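Local coordinates for ricin B lectin (Clostridium thermocellum, PDB 3VSF), which probably hydrolyses beta-1,3-galactan from the chain end as an exo-acting family 43 glycoside hydrolase that also carries a galactose-binding beta-trefoil module, at residues Tyr162-Arg167 with Tyr218-Ser223. Residues are numbered along the deposited sequence; the frame is centred on the assembly and turned at random.
Sequences YIRSFR and YKNIAS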
# COMPACT_ATOMS: atom_id res chain seq x y z
N TYR A 162 26.07 -6.10 14.68
CA TYR A 162 25.25 -5.31 15.61
C TYR A 162 26.11 -4.30 16.36
O TYR A 162 27.25 -4.60 16.73
CB TYR A 162 24.53 -6.23 16.59
CG TYR A 162 23.54 -5.52 17.49
CD1 TYR A 162 23.91 -5.12 18.77
CD2 TYR A 162 22.25 -5.26 17.06
CE1 TYR A 162 23.01 -4.47 19.59
CE2 TYR A 162 21.35 -4.61 17.89
CZ TYR A 162 21.73 -4.22 19.15
OH TYR A 162 20.84 -3.57 19.97
N ILE A 163 25.57 -3.11 16.59
CA ILE A 163 26.29 -2.06 17.28
C ILE A 163 25.79 -1.88 18.71
O ILE A 163 26.45 -2.29 19.67
CB ILE A 163 26.19 -0.72 16.54
CG1 ILE A 163 26.76 -0.84 15.13
CG2 ILE A 163 26.93 0.37 17.31
CD1 ILE A 163 26.78 0.47 14.37
N ARG A 164 24.62 -1.27 18.85
CA ARG A 164 24.06 -0.98 20.17
C ARG A 164 22.58 -0.66 20.09
O ARG A 164 22.04 -0.41 19.01
CB ARG A 164 24.80 0.21 20.79
CG ARG A 164 24.86 1.42 19.87
CD ARG A 164 24.65 2.72 20.62
NE ARG A 164 24.58 3.85 19.70
CZ ARG A 164 24.25 5.09 20.06
NH1 ARG A 164 23.95 5.36 21.33
NH2 ARG A 164 24.21 6.06 19.16
N SER A 165 21.92 -0.67 21.24
CA SER A 165 20.53 -0.26 21.34
C SER A 165 20.43 0.91 22.31
O SER A 165 21.17 0.97 23.29
CB SER A 165 19.65 -1.42 21.81
OG SER A 165 20.07 -1.90 23.07
N PHE A 166 19.54 1.85 22.04
CA PHE A 166 19.48 3.08 22.82
C PHE A 166 18.20 3.87 22.56
O PHE A 166 17.57 3.73 21.51
CB PHE A 166 20.68 3.96 22.48
CG PHE A 166 20.67 4.48 21.07
CD1 PHE A 166 20.25 5.77 20.80
CD2 PHE A 166 21.06 3.67 20.02
CE1 PHE A 166 20.23 6.26 19.51
CE2 PHE A 166 21.04 4.15 18.72
CZ PHE A 166 20.63 5.44 18.47
N ARG A 167 17.83 4.71 23.52
CA ARG A 167 16.75 5.66 23.33
C ARG A 167 17.35 6.99 22.88
O ARG A 167 18.16 7.58 23.59
CB ARG A 167 15.97 5.85 24.63
CG ARG A 167 15.29 4.58 25.11
CD ARG A 167 14.93 4.66 26.59
NE ARG A 167 13.84 5.59 26.86
CZ ARG A 167 12.58 5.22 27.04
NH1 ARG A 167 12.24 3.93 26.99
NH2 ARG A 167 11.65 6.13 27.29
N TYR A 218 25.32 7.69 9.20
CA TYR A 218 24.01 7.05 9.30
C TYR A 218 23.86 6.18 10.54
O TYR A 218 22.76 5.73 10.87
CB TYR A 218 23.71 6.20 8.05
CG TYR A 218 23.45 7.00 6.79
CD1 TYR A 218 23.39 8.38 6.82
CD2 TYR A 218 23.26 6.35 5.58
CE1 TYR A 218 23.15 9.11 5.66
CE2 TYR A 218 23.02 7.07 4.42
CZ TYR A 218 22.96 8.44 4.47
OH TYR A 218 22.72 9.15 3.32
N LYS A 219 24.97 5.94 11.24
CA LYS A 219 24.97 5.02 12.38
C LYS A 219 24.60 5.70 13.70
O LYS A 219 24.38 5.03 14.70
CB LYS A 219 26.33 4.33 12.50
CG LYS A 219 26.59 3.29 11.42
CD LYS A 219 28.04 2.83 11.42
CE LYS A 219 28.97 3.95 10.99
NZ LYS A 219 30.39 3.50 10.90
N ASN A 220 24.53 7.03 13.69
CA ASN A 220 24.21 7.78 14.89
C ASN A 220 23.19 8.89 14.64
O ASN A 220 22.91 9.24 13.49
CB ASN A 220 25.48 8.37 15.51
CG ASN A 220 26.50 7.31 15.87
OD1 ASN A 220 26.15 6.20 16.28
ND2 ASN A 220 27.78 7.63 15.72
N ILE A 221 22.64 9.44 15.72
CA ILE A 221 21.66 10.52 15.61
C ILE A 221 22.31 11.88 15.85
O ILE A 221 22.87 12.14 16.91
CB ILE A 221 20.50 10.32 16.60
CG1 ILE A 221 19.69 9.07 16.22
CG2 ILE A 221 19.60 11.55 16.62
CD1 ILE A 221 18.49 8.83 17.11
N ALA A 222 22.21 12.76 14.85
CA ALA A 222 22.83 14.08 14.92
C ALA A 222 21.94 15.10 15.63
O ALA A 222 22.42 15.90 16.43
CB ALA A 222 23.19 14.57 13.53
N SER A 223 20.64 15.06 15.34
CA SER A 223 19.71 16.01 15.94
C SER A 223 18.26 15.57 15.80
O SER A 223 17.96 14.61 15.09
CB SER A 223 19.89 17.40 15.32
OG SER A 223 19.56 17.38 13.94
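With CG1 of Ile163 set opposite its carbonyl carbon (chi1 -59°) and the chain then extended, CD1 reaches across to the aliphatic part of Lys219, while Phe166, its CG lodged between backbone N and carbonyl carbon (chi1 67°), holds its ring edge out to Ile221. The first meeting is nearly at right angles: Ile163 CD1 lies 4.0 Å from Lys219 CD, with CG of the lysine almost as near. Beyond these methylenes the lysine chain bends and carries NZ away to a salt bridge with Glu130, and Lys219 also makes a cation-pi contact with Tyr152, a residue that Ile163 touches as well. At the other end of the contact, Ile221 CD1 comes to the rim of the Phe166 ring, near the ring plane, 3.9 Å from CE1. Trp134 of strand 131-138 touches both side chains, and Phe166 is buried here. Between these two apolar pairs Arg164 folds its guanidinium over one face of Phe166, with CZ 3.5 Å above the ring and displaced toward its rim. Lying face to face with that ring, the guanidinium turns its edge to the side chain of Asn220, whose amide plane is inclined 75° to the guanidinium plane. The backbones stay well apart, the nearest CA atoms, those of Ile163 and Lys219, being 8.7 Å from each other. Strands 161-166 and 221-228 are the outermost strands of successive four-stranded antiparallel sheets, so the contact joins neighbouring blades at the periphery of the five-bladed beta-propeller characteristic of glycoside hydrolase family 43.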